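Local coordinates for NanS-p (Escherichia phage vB_EcoP_24B, PDB 6YP6), which belongs to the NanS-p group of phage-encoded carbohydrate esterases and probably binds carbohydrate, at residues 124-129 and 143-148; 86-91 and 118-123. All blocks are in the same frame, centred on the assembly; numbering follows the deposited sequence.

Overall arrangement
Running from the N terminus, the chain first enters contact 2 at 86-91, on strand 88-95, and returns along strand 113-121 to close a loop of 26 residues at 118-123. It then turns directly into strand 125-130, whose start, 124-129, opens contact 1; this is closed 13 residues later by 143-148, completing a beta hairpin. The two contacts therefore follow in series, with centres about 8 Å apart. Together they join four successive strands of an antiparallel seven-stranded sheet, with 140-147 at its edge. Asn127 and Met129 pair with Gln120 and Tyr118, binding contact 1 to contact 2, and Leu126 packs on Ile119 beneath the seam.

Contact 1: 124-129 and 143-148; sequences KDLNVM and GTFGAF
Leu126 and Phe145 meet where strands 125-129 and 143-145 run antiparallel as the arms of a beta hairpin, their axes 4.6 Å apart and inclined at 143°. Backbone bonds run from Val128 N to Gly143 O, from Phe145 N to Leu126 O and, past the corner at Gly146, from Leu126 N to Gly146 O. Phe148 N closes the far end on Lys124 O at 3.0 Å, nearly straight at 172°. Thr144 lies beside Asn127 in a non-hydrogen-bonded pair. The Thr144 hydroxyl is anti to the backbone N (chi1 -178°), which brings OG1 to 2.9 Å from Leu126 O and 3.1 Å from Asn127 OD1. Asn127 ND2 in turn is hydrogen-bonded to Asp122 OD2, so the amide is held at both ends. Thr144 OG1 also accepts from Gly146 N at 3.0 Å, an ST turn that fastens the corner. Lys124 NZ folds back to Asp125 OD2 in a salt bridge, meeting the carboxylate from above its plane. On the face of Leu126 and Val128, the Phe145 ring presents CD1 to Leu126 CD2 at 3.5 Å and CE1 to Val128 CG2 at 3.2 Å, a tight fit. Leu126 CD1 reaches the edge of the Phe148 ring. This apolar face packs against the other sheet: Leu126 on strand 71-79, Val128 on strand 152-159, and Phe145 edge-to-face with Phe77. Strand 113-121 flanks 125-130 within its own sheet.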
loop_
_atom_site.group_PDB
_atom_site.type_symbol
_atom_site.label_atom_id
_atom_site.label_comp_id
_atom_site.label_asym_id
_atom_site.label_seq_id
_atom_site.Cartn_x
_atom_site.Cartn_y
_atom_site.Cartn_z
ATOM N N LYS A 124 -2.557 8.088 -19.175
ATOM C CA LYS A 124 -1.349 8.894 -19.176
ATOM C C LYS A 124 -0.563 8.903 -17.872
ATOM O O LYS A 124 0.667 8.951 -17.923
ATOM C CB LYS A 124 -1.626 10.319 -19.677
ATOM C CG LYS A 124 -2.593 11.137 -18.833
ATOM C CD LYS A 124 -2.960 12.443 -19.563
ATOM C CE LYS A 124 -3.708 13.413 -18.655
ATOM N NZ LYS A 124 -2.868 13.895 -17.526
ATOM N N ASP A 125 -1.234 8.873 -16.726
ATOM C CA ASP A 125 -0.606 9.131 -15.443
ATOM C C ASP A 125 -0.673 7.906 -14.534
ATOM O O ASP A 125 -1.547 7.053 -14.666
ATOM C CB ASP A 125 -1.329 10.270 -14.711
ATOM C CG ASP A 125 -1.160 11.619 -15.371
ATOM O OD1 ASP A 125 -0.174 11.806 -16.096
ATOM O OD2 ASP A 125 -2.026 12.490 -15.128
ATOM N N LEU A 126 0.241 7.853 -13.565
ATOM C CA LEU A 126 0.186 6.869 -12.488
ATOM C C LEU A 126 -0.553 7.497 -11.309
ATOM O O LEU A 126 -0.111 8.515 -10.766
ATOM C CB LEU A 126 1.591 6.443 -12.061
ATOM C CG LEU A 126 1.634 5.281 -11.068
ATOM C CD1 LEU A 126 1.126 4.003 -11.709
ATOM C CD2 LEU A 126 3.027 5.073 -10.501
ATOM N N ASN A 127 -1.673 6.903 -10.912
ATOM C CA ASN A 127 -2.560 7.471 -9.910
ATOM C C ASN A 127 -2.599 6.637 -8.636
ATOM O O ASN A 127 -2.385 5.420 -8.655
ATOM C CB ASN A 127 -3.967 7.561 -10.492
ATOM C CG ASN A 127 -4.030 8.485 -11.672
ATOM O OD1 ASN A 127 -3.299 9.480 -11.736
ATOM N ND2 ASN A 127 -4.880 8.157 -12.624
ATOM N N VAL A 128 -2.904 7.331 -7.539
ATOM C CA VAL A 128 -3.163 6.735 -6.237
ATOM C C VAL A 128 -4.642 6.935 -5.936
ATOM O O VAL A 128 -5.124 8.072 -5.944
ATOM C CB VAL A 128 -2.321 7.390 -5.136
ATOM C CG1 VAL A 128 -2.570 6.688 -3.816
ATOM C CG2 VAL A 128 -0.846 7.414 -5.468
ATOM N N MET A 129 -5.357 5.841 -5.653
ATOM C CA MET A 129 -6.798 5.830 -5.502
ATOM C C MET A 129 -7.177 5.237 -4.150
ATOM O O MET A 129 -6.461 4.405 -3.600
ATOM C CB MET A 129 -7.421 4.936 -6.592
ATOM C CG MET A 129 -7.050 5.311 -8.008
ATOM S SD MET A 129 -7.657 6.918 -8.563
ATOM C CE MET A 129 -9.417 6.666 -8.508
ATOM N N GLY A 143 -4.321 11.366 -5.558
ATOM C CA GLY A 143 -3.245 12.130 -6.152
ATOM C C GLY A 143 -2.645 11.346 -7.297
ATOM O O GLY A 143 -3.112 10.269 -7.656
ATOM N N THR A 144 -1.596 11.923 -7.868
ATOM C CA THR A 144 -0.913 11.311 -8.991
ATOM C C THR A 144 0.581 11.514 -8.839
ATOM O O THR A 144 1.032 12.527 -8.303
ATOM C CB THR A 144 -1.409 11.897 -10.325
ATOM O OG1 THR A 144 -0.757 11.234 -11.402
ATOM C CG2 THR A 144 -1.125 13.390 -10.462
ATOM N N PHE A 145 1.347 10.559 -9.356
ATOM C CA PHE A 145 2.786 10.699 -9.515
ATOM C C PHE A 145 3.142 11.425 -10.799
ATOM O O PHE A 145 4.326 11.630 -11.066
ATOM C CB PHE A 145 3.462 9.323 -9.523
ATOM C CG PHE A 145 3.207 8.508 -8.281
ATOM C CD1 PHE A 145 2.136 7.639 -8.227
ATOM C CD2 PHE A 145 4.041 8.587 -7.173
ATOM C CE1 PHE A 145 1.879 6.878 -7.112
ATOM C CE2 PHE A 145 3.775 7.815 -6.036
ATOM C CZ PHE A 145 2.689 6.974 -6.017
ATOM N N GLY A 146 2.150 11.820 -11.586
ATOM C CA GLY A 146 2.395 12.441 -12.864
ATOM C C GLY A 146 2.451 11.420 -13.985
ATOM O O GLY A 146 2.011 10.269 -13.850
ATOM N N ALA A 147 2.994 11.862 -15.119
ATOM C CA ALA A 147 3.078 11.001 -16.288
ATOM C C ALA A 147 3.759 9.695 -15.908
ATOM O O ALA A 147 4.784 9.682 -15.228
ATOM C CB ALA A 147 3.864 11.708 -17.385
ATOM N N PHE A 148 3.191 8.589 -16.373
ATOM C CA PHE A 148 3.732 7.284 -16.039
ATOM C C PHE A 148 5.176 7.150 -16.500
ATOM O O PHE A 148 5.544 7.585 -17.593
ATOM C CB PHE A 148 2.899 6.197 -16.710
ATOM C CG PHE A 148 3.436 4.819 -16.503
ATOM C CD1 PHE A 148 3.266 4.174 -15.295
ATOM C CD2 PHE A 148 4.135 4.176 -17.506
ATOM C CE1 PHE A 148 3.760 2.905 -15.099
ATOM C CE2 PHE A 148 4.626 2.904 -17.317
ATOM C CZ PHE A 148 4.441 2.258 -16.109
#

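Contact 2: 86-91 and 118-123; sequences NQYVMA and YIQTDA
A classic beta bulge sets two residues, Val89 and Met90, against the single Ile119 in the otherwise regular antiparallel pairing of strands 88-91 and 118-121, whose axes lie 4.7 Å apart. This is the tightly packed part. Val89 N donates to Ile119 O, and Ile119 N to Met90 O at 2.9 Å, so both backbone polar groups of Ile119 are engaged. Ile119 CG2 touches Val89 CG2 at 3.9 Å, while its CD1 meets the methyl CE of Met90, the two side chains running together in one direction. On the other face Ala91 CB closes on Tyr118 CB at 3.7 Å, and the edge of the Tyr88 ring approaches Tyr118 CD2. Toward the more open end, Gln120 stretches along Tyr88 with its amide only 11° from the ring plane, and Gln120 NE2 comes to 3.6 Å from Tyr88 CE1. A fully extended side chain (chi1 -179°) carries Gln120 NE2 to Asn86 O at 2.9 Å; the bond is straight at 168°, but the donor stands above the carbonyl plane. Thr121 N binds Gln87 O, whereas the last link, Asn86 N to Thr121 O, is weak and bent. Asn86 itself is exposed. Beneath the bulge, Met90 and Ile119 pack on Phe77 of strand 71-79, and Val89 on Val207 of strand 207-216, in the opposing sheet; strands 193-197 and 125-130 flank the pair within its own.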
loop_
_atom_site.group_PDB
_atom_site.type_symbol
_atom_site.label_atom_id
_atom_site.label_comp_id
_atom_site.label_asym_id
_atom_site.label_seq_id
_atom_site.Cartn_x
_atom_site.Cartn_y
_atom_site.Cartn_z
ATOM N N ASN A 86 -5.477 1.890 -17.732
ATOM C CA ASN A 86 -6.327 1.254 -16.720
ATOM C C ASN A 86 -5.667 0.086 -16.005
ATOM O O ASN A 86 -6.298 -0.524 -15.132
ATOM C CB ASN A 86 -7.694 0.891 -17.303
ATOM C CG ASN A 86 -8.321 2.086 -18.010
ATOM O OD1 ASN A 86 -8.296 3.207 -17.487
ATOM N ND2 ASN A 86 -8.832 1.872 -19.211
ATOM N N GLN A 87 -4.410 -0.208 -16.291
ATOM C CA GLN A 87 -3.729 -1.350 -15.692
ATOM C C GLN A 87 -3.282 -1.070 -14.261
ATOM O O GLN A 87 -2.882 0.043 -13.916
ATOM C CB GLN A 87 -2.544 -1.712 -16.588
ATOM C CG GLN A 87 -1.821 -2.981 -16.229
ATOM C CD GLN A 87 -0.907 -3.391 -17.356
ATOM O OE1 GLN A 87 0.314 -3.131 -17.318
ATOM N NE2 GLN A 87 -1.471 -3.964 -18.383
ATOM N N TYR A 88 -3.405 -2.090 -13.412
ATOM C CA TYR A 88 -3.040 -1.984 -12.012
ATOM C C TYR A 88 -1.565 -2.259 -11.765
ATOM O O TYR A 88 -0.936 -3.055 -12.462
ATOM C CB TYR A 88 -3.848 -2.978 -11.157
ATOM C CG TYR A 88 -5.326 -2.671 -11.158
ATOM C CD1 TYR A 88 -5.847 -1.573 -10.481
ATOM C CD2 TYR A 88 -6.206 -3.472 -11.877
ATOM C CE1 TYR A 88 -7.199 -1.293 -10.520
ATOM C CE2 TYR A 88 -7.555 -3.204 -11.925
ATOM C CZ TYR A 88 -8.048 -2.111 -11.256
ATOM O OH TYR A 88 -9.394 -1.870 -11.343
ATOM N N VAL A 89 -1.052 -1.625 -10.702
ATOM C CA VAL A 89 0.215 -1.992 -10.081
ATOM C C VAL A 89 -0.065 -2.829 -8.833
ATOM O O VAL A 89 0.216 -4.030 -8.811
ATOM C CB VAL A 89 1.087 -0.763 -9.750
ATOM C CG1 VAL A 89 2.420 -1.210 -9.165
ATOM C CG2 VAL A 89 1.300 0.104 -10.984
ATOM N N MET A 90 -0.621 -2.223 -7.786
ATOM C CA MET A 90 -0.808 -2.935 -6.522
ATOM C C MET A 90 -1.748 -2.144 -5.633
ATOM O O MET A 90 -2.010 -0.963 -5.863
ATOM C CB MET A 90 0.541 -3.166 -5.837
ATOM C CG MET A 90 1.250 -1.903 -5.410
ATOM S SD MET A 90 2.918 -2.294 -4.899
ATOM C CE MET A 90 3.626 -0.662 -4.850
ATOM N N ALA A 91 -2.217 -2.817 -4.594
ATOM C CA ALA A 91 -3.069 -2.245 -3.571
ATOM C C ALA A 91 -2.547 -2.619 -2.189
ATOM O O ALA A 91 -1.915 -3.661 -1.993
ATOM C CB ALA A 91 -4.512 -2.761 -3.697
ATOM N N TYR A 118 -4.903 1.962 -3.821
ATOM C CA TYR A 118 -4.359 1.240 -4.959
ATOM C C TYR A 118 -3.737 2.193 -5.960
ATOM O O TYR A 118 -4.041 3.389 -6.020
ATOM C CB TYR A 118 -5.401 0.299 -5.594
ATOM C CG TYR A 118 -6.609 0.961 -6.217
ATOM C CD1 TYR A 118 -7.722 1.307 -5.451
ATOM C CD2 TYR A 118 -6.654 1.222 -7.572
ATOM C CE1 TYR A 118 -8.830 1.905 -6.031
ATOM C CE2 TYR A 118 -7.754 1.812 -8.160
ATOM C CZ TYR A 118 -8.839 2.160 -7.379
ATOM O OH TYR A 118 -9.953 2.771 -7.904
ATOM N N ILE A 119 -2.849 1.612 -6.751
ATOM C CA ILE A 119 -2.027 2.329 -7.709
ATOM C C ILE A 119 -2.347 1.752 -9.088
ATOM O O ILE A 119 -2.298 0.531 -9.283
ATOM C CB ILE A 119 -0.535 2.184 -7.357
ATOM C CG1 ILE A 119 -0.233 2.745 -5.970
ATOM C CG2 ILE A 119 0.329 2.836 -8.433
ATOM C CD1 ILE A 119 1.139 2.383 -5.465
ATOM N N GLN A 120 -2.701 2.633 -10.027
ATOM C CA GLN A 120 -3.238 2.261 -11.328
ATOM C C GLN A 120 -2.898 3.378 -12.300
ATOM O O GLN A 120 -2.889 4.545 -11.909
ATOM C CB GLN A 120 -4.766 2.133 -11.210
ATOM C CG GLN A 120 -5.494 1.718 -12.474
ATOM C CD GLN A 120 -6.986 1.893 -12.369
ATOM O OE1 GLN A 120 -7.468 2.733 -11.599
ATOM N NE2 GLN A 120 -7.736 1.115 -13.148
ATOM N N THR A 121 -2.661 3.043 -13.566
ATOM C CA THR A 121 -2.546 4.086 -14.573
ATOM C C THR A 121 -3.899 4.345 -15.218
ATOM O O THR A 121 -4.705 3.432 -15.397
ATOM C CB THR A 121 -1.536 3.738 -15.669
ATOM O OG1 THR A 121 -1.793 2.437 -16.214
ATOM C CG2 THR A 121 -0.131 3.754 -15.148
ATOM N N ASP A 122 -4.142 5.611 -15.572
ATOM C CA ASP A 122 -5.158 5.928 -16.577
ATOM C C ASP A 122 -4.480 5.823 -17.944
ATOM O O ASP A 122 -3.617 4.957 -18.117
ATOM C CB ASP A 122 -5.905 7.223 -16.240
ATOM C CG ASP A 122 -5.018 8.433 -16.063
ATOM O OD1 ASP A 122 -3.945 8.500 -16.683
ATOM O OD2 ASP A 122 -5.431 9.351 -15.311
ATOM N N ALA A 123 -4.862 6.636 -18.932
ATOM C CA ALA A 123 -4.184 6.578 -20.225
ATOM C C ALA A 123 -2.912 7.410 -20.268
ATOM O O ALA A 123 -2.232 7.420 -21.298
ATOM C CB ALA A 123 -5.126 7.002 -21.350
#